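Local coordinates for protein proteinase K (Serratia sp., PDB 2B6N) that probably cleaves peptide bonds as a secreted, calcium-binding serine endopeptidase of the subtilase family, this chain being its proteinase K-like catalytic domain, at residues 9-12 with 13-16; 56-59 with 60-63; 134-137 with 138-141. All coordinates share one frame; numbering follows the deposited sequence.

Overall arrangement
From the N terminus the chain first meets contact 1, where helix 8-13 and the loop leading on to strand 23-25 are joined round a calcium ion. Contact 2 follows at residues 56-63, closing a tight turn as the chain leaves strand 53-58, an outermost strand of the parallel seven-stranded sheet, on the way to helix 72-81. Contact 3, at residues 134-141, links the short strand 133-134 to the start of helix 137-148. All three are local and run in series, with no nesting or crossing. Contact 1 lies across the chain's centre from the other two, about 35 Å from contact 2 and about 32 Å from contact 3 between centres; contacts 2 and 3 are about 21 Å apart.

Contact 1 (9-12 with 13-16); sequences GIDR and IDQR. With CA (calcium ion), chain C.
The guanidinium of Arg12 meets the turn with its edge: the carbonyl oxygens of Gln15 and Arg16 lie near its plane, and each accepts from one of its terminal nitrogens. NH2 of Arg12 gives a nearly straight bond to O of Arg16 (2.9 Å, 169°), arriving from above that carbonyl's plane, whereas the bond from NH1 to O of Gln15 is weak and bent. A bend at chi2 (75°) folds the arginine chain back over the turn, while its NE forms a salt bridge with Asp185.

Three other flat groups, the carboxylates of Asp11 and Asp14 and the amide of Gln15, gather round a calcium ion. Asp11 grips it twice, through its backbone O and through OD1, both at 2.4 Å. OD1 of Asp14 and OE1 of Gln15 add two more ligands, and a water completes the local set at 2.6 Å from the metal. The Asp11 carboxylate and Gln15 amide planes stand 76° apart, yet OD1 of Asp11 and OE1 of Gln15 come within 3.3 Å of each other, a closeness of two acceptors that the shared cation can offset. Outside bonds hold two of these groups in position: OD2 of Asp14 accepts from the backbone N of His25, and NE2 of Gln15 donates to the carbonyls of Asn17 and Pro19.

In the backbone, Ile13 N makes weak hydrogen bonds to both Gly9 O and Ile10 O, and Ile13 is also backbone-bonded to Ser276.

With Asp21 and Asn23 supplying the remaining two ligands, helix 8-13 and the loop after it form a seven-coordinate, all-oxygen calcium site near the N terminus of this subtilase chain.

Contact 2 (56-59 with 60-63); sequences GYDF and IDND
Most unusual is the carbonyl oxygen of Asp63, which sits 3.4 Å above the plane of the Tyr57 ring, over its centre, while also accepting the backbone N-H of Asp58. At the ring's edge the Tyr57 hydroxyl donates to OD1 of Asn62 (2.6 Å), from above the amide's carbonyl plane. Asn62 and Asp63 both face Asp58, forming a G1 beta bulge in which O of Asp58 accepts a weak bond from Asn62 N and a longer one from Asp63 N.

The Asp58 side chain spans the turn. Its CG is anti to the backbone N (chi1 -180°), bringing OD1 to two amides: Ile60 N meets it almost end-on at 2.8 Å, and Asp61 N reaches it from above the carboxylate plane, nearly straight at 169°. The other oxygen, OD2, comes within 3.3 Å of OD2 of Asp61; Arg97 NH1 forms salt bridges with both, which would ease their repulsion.

Tyr57 is flanked further by Phe59, whose ring face carries CD2 of Tyr57, and by Tyr64, edge-to-face. The turn leaves the end of edge strand 53-58, where backbone hydrogen bonds of Tyr57 and Phe59 with Arg97 join it to strand 92-97, on the way to helix 72-81.

Contact 3 (134-137 with 138-141); sequences GASQ and ATDD
Ser136 and Asp140 are joined by a first i to i+4 backbone bond (Asp140 N to Ser136 O, 3.0 Å, 172°), and Asp141 N repeats the pattern on Gln137 O as the chain passes from an extended loop into helix 137-148. The hydroxyl of Ser136 pairs with that of Thr139, OG to OG1 at 3.1 Å. CB of Ser136 packs beside the same OG1, and the methyl of Ala138 lies 3.8 Å from the serine OG.

Ser136 occupies the N-cap position, so its hydroxyl stands at the end of the helix where the first amides emerge. This cap follows the short strand 133-134 and begins one of the helices that pack round the central sheet of the subtilase fold; Ala138 and Thr139 touch Ile111 of helix 107-120.

A bend at chi2 (63°) carries the end of the Gln137 chain along the helix, where NE2 donates to OD1 of Asp141 (2.8 Å), with the acceptor lying almost in the amide plane but the nitrogen arriving from above the carboxylate. The two planes are 57° apart.

Asp140 points back at the cap. Both its carboxylate oxygens lie near O of Ser136, OD2 at 3.2 Å, acceptors facing an acceptor with no hydrogen bond between them. Outside partners can offset this closeness: Arg171 NE forms a salt bridge with OD2, and the hydroxyl of Ser168, which also accepts the backbone N-H of Ser136, bonds to OD1.

Contact 1 (9-12 with 13-16)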
loop_
_atom_site.group_PDB
_atom_site.type_symbol
_atom_site.label_atom_id
_atom_site.label_comp_id
_atom_site.label_asym_id
_atom_site.label_seq_id
_atom_site.Cartn_x
_atom_site.Cartn_y
_atom_site.Cartn_z
ATOM N N GLY A 9 -7.221 -8.014 8.193
ATOM C CA GLY A 9 -6.837 -6.642 7.833
ATOM C C GLY A 9 -7.991 -5.867 7.234
ATOM O O GLY A 9 -8.383 -4.803 7.743
ATOM N N ILE A 10 -8.526 -6.395 6.132
ATOM C CA ILE A 10 -9.658 -5.753 5.465
ATOM C C ILE A 10 -10.924 -5.780 6.357
ATOM O O ILE A 10 -11.714 -4.847 6.317
ATOM C CB ILE A 10 -9.914 -6.306 4.027
ATOM C CG1 ILE A 10 -10.368 -7.770 4.055
ATOM C CG2 ILE A 10 -8.665 -6.111 3.143
ATOM C CD1 ILE A 10 -10.630 -8.339 2.653
ATOM N N ASP A 11 -11.095 -6.833 7.161
ATOM C CA ASP A 11 -12.190 -6.869 8.173
ATOM C C ASP A 11 -12.136 -5.632 9.103
ATOM O O ASP A 11 -13.180 -5.049 9.476
ATOM C CB ASP A 11 -12.097 -8.174 8.998
ATOM C CG ASP A 11 -13.395 -8.508 9.774
ATOM O OD1 ASP A 11 -14.367 -7.716 9.760
ATOM O OD2 ASP A 11 -13.413 -9.590 10.393
ATOM N N ARG A 12 -10.925 -5.242 9.492
ATOM C CA ARG A 12 -10.736 -4.134 10.436
ATOM C C ARG A 12 -11.088 -2.753 9.893
ATOM O O ARG A 12 -11.602 -1.910 10.638
ATOM C CB ARG A 12 -9.292 -4.107 10.959
ATOM C CG ARG A 12 -8.996 -2.978 12.014
ATOM C CD ARG A 12 -9.612 -3.371 13.375
ATOM N NE ARG A 12 -9.667 -2.294 14.386
ATOM C CZ ARG A 12 -10.608 -1.355 14.453
ATOM N NH1 ARG A 12 -11.552 -1.255 13.518
ATOM N NH2 ARG A 12 -10.581 -0.477 15.445
ATOM N N ILE A 13 -10.809 -2.525 8.612
ATOM C CA ILE A 13 -10.831 -1.172 8.061
ATOM C C ILE A 13 -12.244 -0.613 7.833
ATOM O O ILE A 13 -12.429 0.608 7.827
ATOM C CB ILE A 13 -9.925 -1.064 6.795
ATOM C CG1 ILE A 13 -8.477 -1.440 7.135
ATOM C CG2 ILE A 13 -9.960 0.332 6.206
ATOM C CD1 ILE A 13 -7.862 -0.608 8.238
ATOM N N ASP A 14 -13.241 -1.489 7.689
ATOM C CA ASP A 14 -14.641 -1.040 7.455
ATOM C C ASP A 14 -15.500 -0.838 8.730
ATOM O O ASP A 14 -16.732 -0.711 8.648
ATOM C CB ASP A 14 -15.365 -1.957 6.436
ATOM C CG ASP A 14 -15.833 -3.256 7.053
ATOM O OD1 ASP A 14 -15.225 -3.705 8.055
ATOM O OD2 ASP A 14 -16.842 -3.797 6.571
ATOM N N GLN A 15 -14.848 -0.781 9.892
ATOM C CA GLN A 15 -15.535 -0.600 11.173
ATOM C C GLN A 15 -14.697 0.264 12.125
ATOM O O GLN A 15 -13.458 0.303 12.020
ATOM C CB GLN A 15 -15.849 -1.971 11.799
ATOM C CG GLN A 15 -14.620 -2.883 11.974
ATOM C CD GLN A 15 -14.985 -4.235 12.523
ATOM O OE1 GLN A 15 -15.238 -5.176 11.763
ATOM N NE2 GLN A 15 -15.024 -4.347 13.855
ATOM N N ARG A 16 -15.367 0.934 13.069
ATOM C CA ARG A 16 -14.663 1.836 14.016
ATOM C C ARG A 16 -14.029 1.077 15.183
ATOM O O ARG A 16 -12.876 1.325 15.561
ATOM C CB ARG A 16 -15.636 2.885 14.583
ATOM C CG ARG A 16 -16.324 3.740 13.509
ATOM C CD ARG A 16 -15.274 4.576 12.779
ATOM N NE ARG A 16 -15.839 5.571 11.876
ATOM C CZ ARG A 16 -15.112 6.378 11.100
ATOM N NH1 ARG A 16 -13.784 6.276 11.084
ATOM N NH2 ARG A 16 -15.725 7.260 10.303
HETATM CA CA CA C . -15.478 -5.613 9.408
HETATM O O HOH W 1 -17.650 -4.275 9.682
#

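Contact 2 (56-59 with 60-63)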
loop_
_atom_site.group_PDB
_atom_site.type_symbol
_atom_site.label_atom_id
_atom_site.label_comp_id
_atom_site.label_asym_id
_atom_site.label_seq_id
_atom_site.Cartn_x
_atom_site.Cartn_y
_atom_site.Cartn_z
ATOM N N GLY A 56 4.007 -3.073 -15.907
ATOM C CA GLY A 56 4.349 -1.712 -16.296
ATOM C C GLY A 56 5.755 -1.702 -16.882
ATOM O O GLY A 56 5.953 -1.530 -18.097
ATOM N N TYR A 57 6.742 -1.873 -16.019
ATOM C CA TYR A 57 8.130 -1.967 -16.472
ATOM C C TYR A 57 8.950 -2.684 -15.423
ATOM O O TYR A 57 8.635 -2.608 -14.230
ATOM C CB TYR A 57 8.768 -0.583 -16.747
ATOM C CG TYR A 57 9.976 -0.744 -17.646
ATOM C CD1 TYR A 57 9.803 -0.928 -19.011
ATOM C CD2 TYR A 57 11.280 -0.773 -17.131
ATOM C CE1 TYR A 57 10.873 -1.104 -19.857
ATOM C CE2 TYR A 57 12.387 -0.953 -17.984
ATOM C CZ TYR A 57 12.159 -1.127 -19.352
ATOM O OH TYR A 57 13.199 -1.331 -20.236
ATOM N N ASP A 58 9.992 -3.377 -15.879
ATOM C CA ASP A 58 10.909 -4.081 -15.006
ATOM C C ASP A 58 12.282 -3.402 -15.045
ATOM O O ASP A 58 13.022 -3.555 -16.014
ATOM C CB ASP A 58 10.960 -5.565 -15.416
ATOM C CG ASP A 58 11.901 -6.404 -14.548
ATOM O OD1 ASP A 58 12.741 -5.838 -13.816
ATOM O OD2 ASP A 58 11.793 -7.648 -14.603
ATOM N N PHE A 59 12.606 -2.642 -13.994
ATOM C CA PHE A 59 13.904 -1.975 -13.868
ATOM C C PHE A 59 15.031 -2.858 -13.332
ATOM O O PHE A 59 16.189 -2.438 -13.299
ATOM C CB PHE A 59 13.773 -0.657 -13.086
ATOM C CG PHE A 59 12.976 0.384 -13.825
ATOM C CD1 PHE A 59 11.625 0.600 -13.516
ATOM C CD2 PHE A 59 13.560 1.104 -14.877
ATOM C CE1 PHE A 59 10.879 1.549 -14.221
ATOM C CE2 PHE A 59 12.834 2.043 -15.590
ATOM C CZ PHE A 59 11.480 2.273 -15.264
ATOM N N ILE A 60 14.718 -4.092 -12.951
ATOM C CA ILE A 60 15.785 -5.058 -12.628
ATOM C C ILE A 60 16.334 -5.667 -13.926
ATOM O O ILE A 60 17.551 -5.628 -14.169
ATOM C CB ILE A 60 15.275 -6.159 -11.679
ATOM C CG1 ILE A 60 14.775 -5.532 -10.373
ATOM C CG2 ILE A 60 16.374 -7.223 -11.417
ATOM C CD1 ILE A 60 15.871 -4.835 -9.531
ATOM N N ASP A 61 15.436 -6.200 -14.757
ATOM C CA ASP A 61 15.827 -6.868 -16.018
ATOM C C ASP A 61 15.904 -5.936 -17.225
ATOM O O ASP A 61 16.416 -6.322 -18.285
ATOM C CB ASP A 61 14.886 -8.035 -16.341
ATOM C CG ASP A 61 15.000 -9.177 -15.345
ATOM O OD1 ASP A 61 16.020 -9.274 -14.627
ATOM O OD2 ASP A 61 14.057 -9.990 -15.294
ATOM N N ASN A 62 15.399 -4.721 -17.060
ATOM C CA ASN A 62 15.287 -3.742 -18.143
ATOM C C ASN A 62 14.420 -4.217 -19.324
ATOM O O ASN A 62 14.871 -4.274 -20.492
ATOM C CB ASN A 62 16.675 -3.268 -18.607
ATOM C CG ASN A 62 16.601 -2.048 -19.495
ATOM O OD1 ASN A 62 15.650 -1.264 -19.409
ATOM N ND2 ASN A 62 17.598 -1.878 -20.360
ATOM N N ASP A 63 13.183 -4.578 -19.011
ATOM C CA ASP A 63 12.213 -4.928 -20.042
ATOM C C ASP A 63 10.794 -4.781 -19.482
ATOM O O ASP A 63 10.619 -4.308 -18.352
ATOM C CB ASP A 63 12.505 -6.329 -20.663
ATOM C CG ASP A 63 12.383 -7.477 -19.668
ATOM O OD1 ASP A 63 11.531 -7.416 -18.750
ATOM O OD2 ASP A 63 13.140 -8.462 -19.814
HETATM O O HOH W 2 11.705 -9.385 -16.803
#

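Contact 3 (134-137 with 138-141)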
loop_
_atom_site.group_PDB
_atom_site.type_symbol
_atom_site.label_atom_id
_atom_site.label_comp_id
_atom_site.label_asym_id
_atom_site.label_seq_id
_atom_site.Cartn_x
_atom_site.Cartn_y
_atom_site.Cartn_z
ATOM N N GLY A 134 17.798 4.075 3.726
ATOM C CA GLY A 134 18.327 5.284 4.365
ATOM C C GLY A 134 17.802 6.563 3.733
ATOM O O GLY A 134 17.450 6.584 2.556
ATOM N N ALA A 135 17.776 7.650 4.515
ATOM C CA ALA A 135 17.294 8.939 4.016
ATOM C C ALA A 135 18.003 9.342 2.714
ATOM O O ALA A 135 19.230 9.235 2.599
ATOM C CB ALA A 135 17.448 10.019 5.079
ATOM N N SER A 136 17.210 9.786 1.734
ATOM C CA SER A 136 17.691 10.134 0.406
ATOM C C SER A 136 16.841 11.260 -0.159
ATOM O O SER A 136 15.679 11.045 -0.497
ATOM C CB SER A 136 17.621 8.921 -0.530
ATOM O OG SER A 136 17.967 9.280 -1.870
ATOM N N GLN A 137 17.412 12.457 -0.272
ATOM C CA GLN A 137 16.665 13.577 -0.855
ATOM C C GLN A 137 16.318 13.295 -2.321
ATOM O O GLN A 137 15.275 13.712 -2.798
ATOM C CB GLN A 137 17.433 14.892 -0.724
ATOM C CG GLN A 137 16.609 16.109 -1.140
ATOM C CD GLN A 137 15.396 16.312 -0.273
ATOM O OE1 GLN A 137 15.459 16.154 0.950
ATOM N NE2 GLN A 137 14.260 16.638 -0.899
ATOM N N ALA A 138 17.201 12.588 -3.031
ATOM C CA ALA A 138 16.945 12.207 -4.435
ATOM C C ALA A 138 15.670 11.366 -4.553
ATOM O O ALA A 138 14.821 11.608 -5.445
ATOM C CB ALA A 138 18.170 11.455 -5.026
ATOM N N THR A 139 15.529 10.389 -3.655
ATOM C CA THR A 139 14.329 9.564 -3.624
ATOM C C THR A 139 13.091 10.396 -3.255
ATOM O O THR A 139 12.041 10.293 -3.899
ATOM C CB THR A 139 14.464 8.379 -2.645
ATOM O OG1 THR A 139 15.600 7.584 -3.020
ATOM C CG2 THR A 139 13.190 7.498 -2.690
ATOM N N ASP A 140 13.217 11.207 -2.213
ATOM C CA ASP A 140 12.128 12.091 -1.785
ATOM C C ASP A 140 11.666 13.045 -2.902
ATOM O O ASP A 140 10.466 13.261 -3.095
ATOM C CB ASP A 140 12.546 12.899 -0.547
ATOM C CG ASP A 140 12.973 12.024 0.628
ATOM O OD1 ASP A 140 12.619 10.825 0.682
ATOM O OD2 ASP A 140 13.660 12.574 1.520
ATOM N N ASP A 141 12.628 13.614 -3.631
ATOM C CA ASP A 141 12.308 14.517 -4.737
ATOM C C ASP A 141 11.505 13.817 -5.814
ATOM O O ASP A 141 10.573 14.405 -6.389
ATOM C CB ASP A 141 13.576 15.062 -5.390
ATOM C CG ASP A 141 14.272 16.128 -4.548
ATOM O OD1 ASP A 141 13.670 16.668 -3.587
ATOM O OD2 ASP A 141 15.441 16.393 -4.876
#